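PDB 3OTX: adenosine kinase, putative from Trypanosoma brucei, which probably phosphorylates adenosine and related nucleosides at the expense of ATP, giving AMP and ADP in the purine salvage pathway. Local coordinates for residues Trp76-Gln79 and Ala80-Gly83; His179-Gln182 and Ala183-Lys186; Ala228-Phe231 and Ala232-Met235; Asp316-Arg319 and Cys320-Gly324. The protein carries 1 engineered substitution. All blocks are in the same frame, centred on the assembly; numbering follows the deposited sequence. Where two conformers were deposited one is given.

Contact 1. Residues Trp76-Gln79 and Ala80-Gly83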
ATOM      1  N   TRP A  76       8.782 -11.863  -0.834  1.00 14.73           N
ATOM      2  CA  TRP A  76       9.934 -12.082  -1.720  1.00 16.02           C
ATOM      3  C   TRP A  76      11.243 -11.919  -0.947  1.00 15.86           C
ATOM      4  O   TRP A  76      12.250 -12.557  -1.250  1.00 18.65           O
ATOM      5  CB  TRP A  76       9.911 -11.076  -2.896  1.00 17.18           C
ATOM      6  CG  TRP A  76      11.082 -11.126  -3.837  1.00 17.13           C
ATOM      7  CD1 TRP A  76      11.369 -12.102  -4.728  1.00 20.28           C
ATOM      8  CD2 TRP A  76      12.072 -10.108  -4.021  1.00 20.48           C
ATOM      9  NE1 TRP A  76      12.513 -11.791  -5.438  1.00 23.79           N
ATOM     10  CE2 TRP A  76      12.957 -10.560  -5.018  1.00 19.42           C
ATOM     11  CE3 TRP A  76      12.292  -8.857  -3.428  1.00 22.25           C
ATOM     12  CZ2 TRP A  76      14.066  -9.812  -5.430  1.00 24.36           C
ATOM     13  CZ3 TRP A  76      13.395  -8.110  -3.839  1.00 25.16           C
ATOM     14  CH2 TRP A  76      14.253  -8.583  -4.835  1.00 24.31           C
ATOM     15  N   MET A  77      11.210 -11.047   0.052  1.00 15.63           N
ATOM     16  CA  MET A  77      12.398 -10.813   0.882  1.00 16.57           C
ATOM     17  C   MET A  77      12.582 -11.832   1.994  1.00 18.91           C
ATOM     18  O   MET A  77      13.600 -11.789   2.696  1.00 22.29           O
ATOM     19  CB  MET A  77      12.309  -9.442   1.533  1.00 16.64           C
ATOM     20  CG  MET A  77      12.543  -8.273   0.594  1.00 19.81           C
ATOM     21  SD  MET A  77      14.177  -8.226  -0.150  1.00 19.78           S
ATOM     22  CE  MET A  77      15.204  -7.794   1.272  1.00 21.43           C
ATOM     23  N   GLN A  78      11.593 -12.703   2.194  1.00 19.63           N
ATOM     24  CA  GLN A  78      11.652 -13.714   3.246  1.00 19.17           C
ATOM     25  C   GLN A  78      11.286 -15.092   2.661  1.00 19.37           C
ATOM     26  O   GLN A  78      10.336 -15.720   3.089  1.00 18.64           O
ATOM     27  CB  GLN A  78      10.705 -13.331   4.400  1.00 20.13           C
ATOM     28  CG  GLN A  78      11.124 -12.053   5.184  1.00 21.18           C
ATOM     29  CD  GLN A  78      12.428 -12.215   5.954  1.00 24.28           C
ATOM     30  OE1 GLN A  78      12.921 -13.314   6.114  1.00 24.68           O
ATOM     31  NE2 GLN A  78      13.006 -11.098   6.405  1.00 27.45           N
ATOM     32  N   GLN A  79      12.003 -15.540   1.636  1.00 23.91           N
ATOM     33  CA  GLN A  79      11.548 -16.720   0.909  1.00 25.73           C
ATOM     34  C   GLN A  79      11.712 -18.034   1.689  1.00 25.38           C
ATOM     35  O   GLN A  79      11.125 -19.034   1.317  1.00 28.10           O
ATOM     36  CB  GLN A  79      12.159 -16.800  -0.487  1.00 27.96           C
ATOM     37  CG  GLN A  79      11.576 -15.785  -1.469  1.00 29.87           C
ATOM     38  CD  GLN A  79      12.248 -15.886  -2.800  1.00 34.38           C
ATOM     39  OE1 GLN A  79      12.510 -16.986  -3.275  1.00 36.23           O
ATOM     40  NE2 GLN A  79      12.534 -14.743  -3.425  1.00 27.33           N
ATOM     41  N   ALA A  80      12.454 -18.011   2.786  1.00 24.23           N
ATOM     42  CA  ALA A  80      12.516 -19.200   3.642  1.00 21.39           C
ATOM     43  C   ALA A  80      11.217 -19.415   4.455  1.00 22.31           C
ATOM     44  O   ALA A  80      11.048 -20.465   5.115  1.00 27.09           O
ATOM     45  CB  ALA A  80      13.764 -19.187   4.549  1.00 24.02           C
ATOM     46  N   TYR A  81      10.296 -18.460   4.381  1.00 19.28           N
ATOM     47  CA  TYR A  81       9.117 -18.450   5.237  1.00 19.43           C
ATOM     48  C   TYR A  81       7.824 -18.387   4.457  1.00 17.61           C
ATOM     49  O   TYR A  81       6.841 -17.842   4.918  1.00 17.62           O
ATOM     50  CB  TYR A  81       9.207 -17.288   6.238  1.00 19.97           C
ATOM     51  CG  TYR A  81      10.408 -17.462   7.098  1.00 23.46           C
ATOM     52  CD1 TYR A  81      10.391 -18.360   8.159  1.00 25.89           C
ATOM     53  CD2 TYR A  81      11.610 -16.797   6.794  1.00 23.40           C
ATOM     54  CE1 TYR A  81      11.535 -18.572   8.921  1.00 24.60           C
ATOM     55  CE2 TYR A  81      12.755 -17.003   7.553  1.00 23.44           C
ATOM     56  CZ  TYR A  81      12.699 -17.879   8.602  1.00 28.27           C
ATOM     57  OH  TYR A  81      13.837 -18.060   9.344  1.00 38.24           O
ATOM     58  N   LYS A  82       7.829 -18.994   3.270  1.00 19.44           N
ATOM     59  CA  LYS A  82       6.592 -19.108   2.495  1.00 19.56           C
ATOM     60  C   LYS A  82       5.575 -19.865   3.321  1.00 18.04           C
ATOM     61  O   LYS A  82       5.904 -20.870   3.962  1.00 20.22           O
ATOM     62  CB  LYS A  82       6.833 -19.808   1.159  1.00 21.05           C
ATOM     63  CG  LYS A  82       7.666 -18.984   0.207  1.00 21.28           C
ATOM     64  CD  LYS A  82       7.779 -19.639  -1.169  1.00 26.84           C
ATOM     65  CE  LYS A  82       8.789 -18.871  -1.996  1.00 42.66           C
ATOM     66  NZ  LYS A  82       9.102 -19.560  -3.278  1.00 53.40           N
ATOM     67  N   GLY A  83       4.361 -19.345   3.354  1.00 16.91           N
ATOM     68  CA  GLY A  83       3.272 -19.942   4.133  1.00 20.23           C
ATOM     69  C   GLY A  83       3.316 -19.582   5.604  1.00 23.23           C
ATOM     70  O   GLY A  83       2.381 -19.925   6.342  1.00 25.14           O
TER
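Tyr81 N donates to Gln78 O at 3.0 Å, closing a turn of four residues with a fairly straight bond (154° at the hydrogen). The donor lies above the plane of that carbonyl, well off its lone pairs. The side chain of Gln78 also reaches the turn: its chain folds at chi2, and Gln78 OE1 lies 3.8 Å from Tyr81 CD2. Amide and ring planes stand 54° apart, so this is an oblique approach and not a stack. The other end of the amide, NE2, bonds to the carbonyl oxygen of Ser309, which fixes its rotation. Gln79 turns back on the chain. With CG beside its backbone N (chi1 -73°) and the rest extended, NE2 comes to 3.1 Å from Trp76 O, in the plane of that carbonyl and on a lone pair; NE2 also donates to the carbonyl oxygen of Glu341, so the amide ties the helix end to the C-terminal region. Lys82 runs alongside Gln79, pointing the same way: Lys82 CG rests 3.6 Å from Gln79 O, and Lys82 CE lies 4.2 Å from Gln79 CG in a methylene contact. Next to the turn, the indole of Trp76 takes a cation-pi contact from Arg334. The backbone angles of Gln79 and Ala80 are those of a type I beta turn, here in the surface link between helix 66-76 and strand 86-89 of the PfkB-family alpha/beta fold.

Contact 2. Residues His179-Gln182 and Ala183-Lys186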
ATOM      1  N   HIS A 179     -13.648  -2.186   9.753  1.00 12.71           N
ATOM      2  CA  HIS A 179     -12.750  -3.329   9.525  1.00 12.70           C
ATOM      3  C   HIS A 179     -11.342  -2.974   9.977  1.00 13.71           C
ATOM      4  O   HIS A 179     -10.635  -3.786  10.578  1.00 13.74           O
ATOM      5  CB  HIS A 179     -12.681  -3.687   8.038  1.00 13.11           C
ATOM      6  CG  HIS A 179     -13.992  -4.094   7.444  1.00 15.21           C
ATOM      7  ND1 HIS A 179     -15.113  -4.351   8.202  1.00 15.99           N
ATOM      8  CD2 HIS A 179     -14.351  -4.298   6.150  1.00 15.40           C
ATOM      9  CE1 HIS A 179     -16.110  -4.687   7.399  1.00 18.53           C
ATOM     10  NE2 HIS A 179     -15.677  -4.649   6.147  1.00 16.15           N
ATOM     11  N   VAL A 180     -10.929  -1.748   9.693  1.00 11.42           N
ATOM     12  CA  VAL A 180      -9.623  -1.252  10.082  1.00 11.76           C
ATOM     13  C   VAL A 180      -9.544  -1.189  11.590  1.00 13.75           C
ATOM     14  O   VAL A 180      -8.536  -1.635  12.160  1.00 13.85           O
ATOM     15  CB  VAL A 180      -9.353   0.147   9.495  1.00 11.41           C
ATOM     16  CG1 VAL A 180      -7.885   0.508   9.686  1.00 14.63           C
ATOM     17  CG2 VAL A 180      -9.664   0.154   7.974  1.00 11.92           C
ATOM     18  N   LEU A 181     -10.589  -0.647  12.235  1.00 14.12           N
ATOM     19  CA  LEU A 181     -10.576  -0.523  13.707  1.00 13.73           C
ATOM     20  C   LEU A 181     -10.472  -1.880  14.412  1.00 14.34           C
ATOM     21  O   LEU A 181      -9.808  -1.996  15.457  1.00 16.18           O
ATOM     22  CB  LEU A 181     -11.790   0.277  14.195  1.00 15.26           C
ATOM     23  CG  LEU A 181     -11.755   1.734  13.765  1.00 14.77           C
ATOM     24  CD1 LEU A 181     -13.111   2.379  14.061  1.00 18.02           C
ATOM     25  CD2 LEU A 181     -10.625   2.572  14.480  1.00 16.74           C
ATOM     26  N   GLN A 182     -11.032  -2.921  13.796  1.00 15.79           N
ATOM     27  CA  GLN A 182     -10.899  -4.272  14.367  1.00 13.87           C
ATOM     28  C   GLN A 182      -9.421  -4.647  14.458  1.00 14.60           C
ATOM     29  O   GLN A 182      -8.957  -5.126  15.486  1.00 15.72           O
ATOM     30  CB  GLN A 182     -11.659  -5.316  13.559  1.00 15.59           C
ATOM     31  CG  GLN A 182     -11.450  -6.747  14.076  1.00 23.14           C
ATOM     32  CD  GLN A 182     -12.173  -7.774  13.239  1.00 24.31           C
ATOM     33  OE1 GLN A 182     -13.276  -7.518  12.749  1.00 26.69           O
ATOM     34  NE2 GLN A 182     -11.562  -8.945  13.065  1.00 22.26           N
ATOM     35  N   ALA A 183      -8.673  -4.422  13.386  1.00 13.47           N
ATOM     36  CA  ALA A 183      -7.233  -4.692  13.439  1.00 13.24           C
ATOM     37  C   ALA A 183      -6.482  -3.747  14.376  1.00 14.17           C
ATOM     38  O   ALA A 183      -5.514  -4.157  15.030  1.00 15.06           O
ATOM     39  CB  ALA A 183      -6.624  -4.614  12.034  1.00 14.70           C
ATOM     40  N   CYS A 184      -6.897  -2.480  14.448  1.00 14.33           N
ATOM     41  CA  CYS A 184      -6.268  -1.565  15.396  1.00 14.36           C
ATOM     42  C   CYS A 184      -6.366  -2.067  16.833  1.00 16.16           C
ATOM     43  O   CYS A 184      -5.378  -2.013  17.578  1.00 17.13           O
ATOM     44  CB  CYS A 184      -6.967  -0.211  15.331  1.00 14.80           C
ATOM     45  SG  CYS A 184      -6.625   0.733  13.861  1.00 15.33           S
ATOM     46  N   ARG A 185      -7.552  -2.528  17.219  1.00 15.43           N
ATOM     47  CA  ARG A 185      -7.752  -3.089  18.543  1.00 17.52           C
ATOM     48  C   ARG A 185      -6.989  -4.408  18.710  1.00 17.37           C
ATOM     49  O   ARG A 185      -6.438  -4.662  19.787  1.00 18.32           O
ATOM     50  CB  ARG A 185      -9.243  -3.252  18.816  1.00 18.55           C
ATOM     51  CG  ARG A 185      -9.957  -1.893  18.961  1.00 22.34           C
ATOM     52  CD  ARG A 185     -11.441  -2.056  19.392  1.00 27.64           C
ATOM     53  NE  ARG A 185     -12.182  -3.016  18.569  1.00 33.04           N
ATOM     54  CZ  ARG A 185     -12.863  -2.714  17.459  1.00 33.78           C
ATOM     55  NH1 ARG A 185     -12.954  -1.451  17.029  1.00 32.34           N
ATOM     56  NH2 ARG A 185     -13.472  -3.682  16.776  1.00 30.99           N
ATOM     57  N   LYS A 186      -6.959  -5.251  17.673  1.00 15.09           N
ATOM     58  CA  LYS A 186      -6.205  -6.501  17.782  1.00 17.78           C
ATOM     59  C   LYS A 186      -4.710  -6.257  17.991  1.00 17.59           C
ATOM     60  O   LYS A 186      -4.060  -6.954  18.785  1.00 18.57           O
ATOM     61  CB  LYS A 186      -6.438  -7.346  16.530  1.00 15.57           C
ATOM     62  CG  LYS A 186      -5.720  -8.670  16.555  1.00 20.32           C
ATOM     63  CD  LYS A 186      -6.264  -9.618  17.652  1.00 21.97           C
ATOM     64  CE  LYS A 186      -7.739 -10.021  17.424  1.00 24.81           C
ATOM     65  NZ  LYS A 186      -8.245 -11.026  18.425  1.00 22.97           N
TER
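Arg185 lays its guanidinium back over the Leu181-Gln182 peptide, one turn earlier on helix 177-189, the helix of a beta-alpha-beta unit formed with strands 165-169 and 193-197. Backbone bonds come first. Cys184 N reaches Val180 O at 2.9 Å, Arg185 N reaches Leu181 O at the same distance and Lys186 N reaches Gln182 O at 3.0 Å, all regular i to i+4 bonds; the preceding one, from Ala183 N to His179 O, is weak at 3.5 Å. Apolar contacts are loose: the SG of Cys184, held beside its own backbone N, lies 4.4 Å from both Val180 CG1 and Leu181 CD2. Together these three side chains turn to Val214 of helix 208-214, while Ala183 and Val180 press on Phe168 of strand 165-169, so the helix is packed between sheet and neighbouring helix. Polar ends reach away from the segment. His179 NE2 bonds to the carbonyl oxygen of Leu146 and Gln182 NE2 to that of Met151; Lys186 NZ, its chain bent twice, pairs with Asp161 and Glu189, two carboxylates that would favour its charged form. The remaining interaction is that of the arginine. Its chain is bent at chi3 (-50°), which swings the flat group back along the helix instead of outward. Leu181 O then sits over one face, offset toward the rim, while Arg185 NH1 lies 3.5 Å from Leu181 CB and Arg185 NH2 stands 3.6 Å from Gln182 CA.

Contact 3. Residues Ala228-Phe231 and Ala232-Met235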
ATOM      1  N   ALA A 228       2.362  13.631   2.199  1.00 16.18           N
ATOM      2  CA  ALA A 228       2.735  14.359   3.411  1.00 14.90           C
ATOM      3  C   ALA A 228       2.253  15.810   3.340  1.00 18.50           C
ATOM      4  O   ALA A 228       1.700  16.350   4.320  1.00 18.76           O
ATOM      5  CB  ALA A 228       4.276  14.293   3.666  1.00 19.83           C
ATOM      6  N   LYS A 229       2.444  16.451   2.184  1.00 19.78           N
ATOM      7  CA  LYS A 229       1.934  17.814   2.022  1.00 18.52           C
ATOM      8  C   LYS A 229       0.403  17.862   2.102  1.00 18.98           C
ATOM      9  O   LYS A 229      -0.148  18.829   2.640  1.00 21.44           O
ATOM     10  CB  LYS A 229       2.424  18.444   0.722  1.00 19.86           C
ATOM     11  CG  LYS A 229       3.926  18.572   0.671  1.00 23.83           C
ATOM     12  CD  LYS A 229       4.382  19.117  -0.688  1.00 27.36           C
ATOM     13  CE  LYS A 229       5.869  19.358  -0.686  1.00 30.27           C
ATOM     14  NZ  LYS A 229       6.408  19.607  -2.026  1.00 33.52           N
ATOM     15  N   GLU A 230      -0.263  16.838   1.576  1.00 17.68           N
ATOM     16  CA  GLU A 230      -1.727  16.803   1.633  1.00 18.28           C
ATOM     17  C   GLU A 230      -2.200  16.619   3.073  1.00 19.89           C
ATOM     18  O   GLU A 230      -3.214  17.200   3.463  1.00 20.38           O
ATOM     19  CB  GLU A 230      -2.307  15.738   0.716  1.00 20.72           C
ATOM     20  CG  GLU A 230      -3.780  15.946   0.391  1.00 28.29           C
ATOM     21  CD  GLU A 230      -4.007  17.169  -0.480  1.00 39.76           C
ATOM     22  OE1 GLU A 230      -3.425  17.231  -1.594  1.00 42.84           O
ATOM     23  OE2 GLU A 230      -4.762  18.056  -0.047  1.00 45.61           O
ATOM     24  N   PHE A 231      -1.460  15.814   3.837  1.00 19.85           N
ATOM     25  CA  PHE A 231      -1.711  15.598   5.271  1.00 19.03           C
ATOM     26  C   PHE A 231      -1.561  16.906   6.042  1.00 18.77           C
ATOM     27  O   PHE A 231      -2.418  17.243   6.869  1.00 21.19           O
ATOM     28  CB  PHE A 231      -0.752  14.529   5.816  1.00 16.77           C
ATOM     29  CG  PHE A 231      -1.128  14.018   7.187  1.00 17.78           C
ATOM     30  CD1 PHE A 231      -1.954  12.913   7.326  1.00 18.00           C
ATOM     31  CD2 PHE A 231      -0.676  14.682   8.333  1.00 19.09           C
ATOM     32  CE1 PHE A 231      -2.313  12.434   8.597  1.00 20.66           C
ATOM     33  CE2 PHE A 231      -1.026  14.210   9.608  1.00 24.19           C
ATOM     34  CZ  PHE A 231      -1.842  13.088   9.736  1.00 22.50           C
ATOM     35  N   ALA A 232      -0.494  17.655   5.760  1.00 21.17           N
ATOM     36  CA  ALA A 232      -0.348  19.018   6.293  1.00 21.09           C
ATOM     37  C   ALA A 232      -1.553  19.889   5.968  1.00 23.08           C
ATOM     38  O   ALA A 232      -2.061  20.568   6.861  1.00 25.09           O
ATOM     39  CB  ALA A 232       0.954  19.674   5.808  1.00 18.69           C
ATOM     40  N   ASN A 233      -2.035  19.855   4.719  1.00 24.77           N
ATOM     41  CA  ASN A 233      -3.209  20.637   4.292  0.50 25.97           C
ATOM     42  C   ASN A 233      -4.461  20.246   5.092  1.00 26.75           C
ATOM     43  O   ASN A 233      -5.215  21.115   5.558  1.00 26.94           O
ATOM     44  CB  ASN A 233      -3.480  20.463   2.786  0.50 27.08           C
ATOM     45  CG  ASN A 233      -2.415  21.114   1.899  0.50 26.83           C
ATOM     46  OD1 ASN A 233      -1.565  21.871   2.365  0.50 27.35           O
ATOM     47  ND2 ASN A 233      -2.471  20.819   0.601  0.50 24.89           N
ATOM     48  N   MET A 234      -4.671  18.934   5.237  1.00 26.85           N
ATOM     49  CA  MET A 234      -5.778  18.377   6.012  1.00 27.34           C
ATOM     50  C   MET A 234      -5.733  18.862   7.463  1.00 30.85           C
ATOM     51  O   MET A 234      -6.756  19.237   8.039  1.00 30.13           O
ATOM     52  CB  MET A 234      -5.712  16.850   5.977  1.00 27.97           C
ATOM     53  CG  MET A 234      -6.851  16.183   6.709  1.00 28.58           C
ATOM     54  SD  MET A 234      -6.618  14.447   6.911  1.00 24.09           S
ATOM     55  CE  MET A 234      -5.318  14.415   8.160  1.00 28.73           C
ATOM     56  N   MET A 235      -4.535  18.872   8.030  1.00 28.94           N
ATOM     57  CA  MET A 235      -4.328  19.294   9.409  1.00 27.09           C
ATOM     58  C   MET A 235      -4.366  20.813   9.610  1.00 29.56           C
ATOM     59  O   MET A 235      -4.401  21.295  10.749  1.00 34.33           O
ATOM     60  CB  MET A 235      -2.988  18.754   9.911  1.00 26.21           C
ATOM     61  CG  MET A 235      -2.914  17.256  10.119  1.00 25.59           C
ATOM     62  SD  MET A 235      -4.254  16.633  11.175  1.00 28.35           S
ATOM     63  CE  MET A 235      -3.850  17.400  12.757  1.00 28.95           C
TER
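Phe231 meets both Met234 and Met235 in Met-aromatic contacts on helix 225-235. From CB the phenyl side chain sets out with CG opposite the backbone N (chi1 -167°), a setting that carries the ring along the helix beside the next turn. Along the CD1-CE1 edge, Phe231 meets the methyl of Met234, CE1 most closely, at 3.6 Å from Met234 CE. That methyl lies over the ring face, 3.9 Å from the centroid and 24° off the normal, a CH-pi contact displaced toward the rim. Along the CD2-CE2 edge both atoms face Met235 CG, Phe231 CD2 at 3.9 Å and Phe231 CE2 at 3.6 Å, and Met235 runs side by side with the phenyl group. CZ, the ring tip, is 4.0 Å from Met234 CE. Both methionines approach from the same side of the ring plane, and their sulfurs complete oblique Met-aromatic contacts, Met235 SD at 4.9 Å from the centroid and Met234 SD farther off. Two backbone bonds of the helix run through the same residues: Met235 N to Phe231 O and Met234 N to Glu230 O, each 2.9 Å. Leu211, Leu198, Leu215 and Val253 add to the packing on the ring, joining the helix to helix 208-214 and nearby loops, while Met234 also touches Met204. This helix follows directly on Asn224, an ADP-binding residue. The aromatic contacts involve uncharged carbon and polarisable sulfur, so dispersion probably supplies most of their attraction, with geometry less exacting than in a hydrogen bond.

Contact 4. Residues Asp316-Arg319 and Cys320-Gly324; sequences DLRR and CCETG
Arg319 is gripped along one turn by Glu322 and Thr323 at the start of helix 317-332, whose N-cap is Asp316. A salt bridge joins Arg319 NH1 to Glu322 OE2 at 3.1 Å, with 171° at the hydrogen; the oxygen lies at the guanidinium edge, in its plane, but NH1 comes in from above the carboxylate plane, and the two flat groups stand 84° apart. The bend at chi2 of Arg319 (54°) turns its chain toward that carboxylate. NE and NH2 donate to the carbonyl oxygens of Pro347 and Ser346, so the charged group also holds the C-terminal tail. Arg319 O accepts twice, from Thr323 OG1 at 2.8 Å and Thr323 N at 2.9 Å, which arrive from opposite faces of the carbonyl plane. In the cap itself Arg319 N donates to Asp316 OD2 at 2.9 Å, approaching that oxygen almost in line with its C-O bond; this satisfies a first-turn N-H, and the positive end of the helix dipole probably favours the charged carboxylate. Arg318 crosses Glu322 at a distance too long for a salt bridge and instead pairs with Glu281; a water also bonds to Arg318 NE, though its very short approach to Glu322 is doubtful. Inward, Cys320 faces Phe307 and Tyr311 of helix 300-311, and Cys321 meets Thr272 and Val283 of the sheet. The side chain of Cys321 is about 8 Å from the bound bis(adenosine)-5'-pentaphosphate. Along the turn itself, Cys321 CB lies 3.4 Å from Arg318 O and Glu322 CG is equally near that oxygen.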
ATOM      1  N   ASP A 316      16.585  -2.071  13.075  1.00 22.47           N
ATOM      2  CA  ASP A 316      16.265  -0.693  13.434  1.00 23.15           C
ATOM      3  C   ASP A 316      15.588   0.068  12.303  1.00 22.90           C
ATOM      4  O   ASP A 316      15.626  -0.374  11.138  1.00 20.44           O
ATOM      5  CB  ASP A 316      17.447   0.068  14.059  1.00 24.92           C
ATOM      6  CG  ASP A 316      18.512   0.537  13.060  1.00 25.48           C
ATOM      7  OD1 ASP A 316      19.613   0.843  13.554  1.00 31.98           O
ATOM      8  OD2 ASP A 316      18.319   0.679  11.846  1.00 30.81           O
ATOM      9  N   LEU A 317      14.946   1.179  12.658  1.00 22.64           N
ATOM     10  CA  LEU A 317      14.096   1.915  11.717  1.00 21.29           C
ATOM     11  C   LEU A 317      14.853   2.390  10.493  1.00 21.12           C
ATOM     12  O   LEU A 317      14.330   2.332   9.396  1.00 18.79           O
ATOM     13  CB  LEU A 317      13.394   3.087  12.386  1.00 22.43           C
ATOM     14  CG  LEU A 317      12.265   2.708  13.350  1.00 19.35           C
ATOM     15  CD1 LEU A 317      11.893   3.919  14.187  1.00 20.47           C
ATOM     16  CD2 LEU A 317      11.034   2.121  12.649  1.00 20.09           C
ATOM     17  N   ARG A 318      16.083   2.863  10.689  1.00 21.51           N
ATOM     18  CA  ARG A 318      16.862   3.317   9.558  1.00 19.97           C
ATOM     19  C   ARG A 318      17.174   2.177   8.570  1.00 21.63           C
ATOM     20  O   ARG A 318      17.114   2.362   7.334  1.00 21.57           O
ATOM     21  CB  ARG A 318      18.132   3.989  10.050  1.00 22.64           C
ATOM     22  CG  ARG A 318      18.786   4.800   9.018  1.00 26.15           C
ATOM     23  CD  ARG A 318      19.816   5.704   9.690  1.00 32.34           C
ATOM     24  NE  ARG A 318      20.558   6.391   8.653  1.00 40.45           N
ATOM     25  CZ  ARG A 318      20.490   7.694   8.429  1.00 39.37           C
ATOM     26  NH1 ARG A 318      19.738   8.465   9.207  1.00 33.23           N
ATOM     27  NH2 ARG A 318      21.221   8.226   7.457  1.00 43.43           N
ATOM     28  N   ARG A 319      17.480   0.995   9.107  1.00 19.59           N
ATOM     29  CA  ARG A 319      17.692  -0.204   8.290  1.00 20.96           C
ATOM     30  C   ARG A 319      16.426  -0.642   7.543  1.00 19.37           C
ATOM     31  O   ARG A 319      16.530  -1.166   6.442  1.00 21.64           O
ATOM     32  CB  ARG A 319      18.235  -1.369   9.145  1.00 23.86           C
ATOM     33  CG  ARG A 319      18.623  -2.638   8.359  1.00 29.66           C
ATOM     34  CD  ARG A 319      19.608  -2.287   7.251  1.00 23.92           C
ATOM     35  NE  ARG A 319      20.027  -3.425   6.443  1.00 26.33           N
ATOM     36  CZ  ARG A 319      20.792  -3.339   5.349  1.00 30.37           C
ATOM     37  NH1 ARG A 319      21.231  -2.163   4.925  1.00 29.86           N
ATOM     38  NH2 ARG A 319      21.130  -4.436   4.675  1.00 31.26           N
ATOM     39  N   CYS A 320      15.271  -0.456   8.165  1.00 18.86           N
ATOM     40  CA  CYS A 320      13.984  -0.763   7.535  1.00 14.14           C
ATOM     41  C   CYS A 320      13.836   0.139   6.306  1.00 17.94           C
ATOM     42  O   CYS A 320      13.451  -0.311   5.216  1.00 16.30           O
ATOM     43  CB  CYS A 320      12.837  -0.552   8.533  1.00 15.61           C
ATOM     44  SG  CYS A 320      12.820  -1.813   9.848  1.00 19.64           S
ATOM     45  N   CYS A 321      14.196   1.409   6.476  1.00 16.46           N
ATOM     46  CA  CYS A 321      14.214   2.364   5.345  1.00 16.80           C
ATOM     47  C   CYS A 321      15.203   1.977   4.237  1.00 16.78           C
ATOM     48  O   CYS A 321      14.860   1.993   3.049  1.00 16.83           O
ATOM     49  CB  CYS A 321      14.467   3.810   5.829  1.00 17.44           C
ATOM     50  SG  CYS A 321      13.171   4.499   6.848  1.00 19.12           S
ATOM     51  N   GLU A 322      16.444   1.641   4.614  1.00 15.24           N
ATOM     52  CA  GLU A 322      17.449   1.135   3.665  1.00 16.78           C
ATOM     53  C   GLU A 322      16.913  -0.065   2.885  1.00 17.63           C
ATOM     54  O   GLU A 322      17.118  -0.163   1.678  1.00 18.13           O
ATOM     55  CB  GLU A 322      18.779   0.809   4.380  1.00 21.34           C
ATOM     56  CG  GLU A 322      19.450   2.064   4.938  1.00 22.79           C
ATOM     57  CD  GLU A 322      20.545   1.772   5.944  1.00 32.80           C
ATOM     58  OE1 GLU A 322      21.226   2.750   6.309  1.00 31.32           O
ATOM     59  OE2 GLU A 322      20.739   0.591   6.337  1.00 30.03           O
ATOM     60  N   THR A 323      16.220  -0.969   3.579  1.00 15.93           N
ATOM     61  CA  THR A 323      15.679  -2.165   2.917  1.00 15.82           C
ATOM     62  C   THR A 323      14.557  -1.782   1.930  1.00 15.65           C
ATOM     63  O   THR A 323      14.504  -2.312   0.802  1.00 17.60           O
ATOM     64  CB  THR A 323      15.180  -3.184   3.954  1.00 18.43           C
ATOM     65  OG1 THR A 323      16.238  -3.465   4.874  1.00 19.87           O
ATOM     66  CG2 THR A 323      14.758  -4.486   3.260  1.00 19.40           C
ATOM     67  N   GLY A 324      13.711  -0.846   2.337  1.00 14.66           N
ATOM     68  CA  GLY A 324      12.656  -0.340   1.465  1.00 15.02           C
ATOM     69  C   GLY A 324      13.263   0.330   0.238  1.00 15.14           C
ATOM     70  O   GLY A 324      12.703   0.225  -0.852  1.00 15.34           O
TER
HETATM   71  O   HOH W   1      21.286   5.124   5.871  1.00 22.30           O

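From the N terminus the four contacts follow in series, none nesting in or crossing another, and each is local to one helix or turn. Contact 1 closes the turn after helix 66-76, before strand 86-89. Contact 2 lies within helix 177-189 of a beta-alpha-beta unit, and contact 3 within helix 225-235, which follows strand 220-224; their nearest atoms are about 13 Å apart. Contact 4 opens helix 317-332 near the end of the chain. It returns to contact 1, where Met77 CE meets Thr323 CG2 at 3.9 Å, so the last helix packs against the earlier loop. Contacts 1 and 3 lie on opposite sides of the chain's centre.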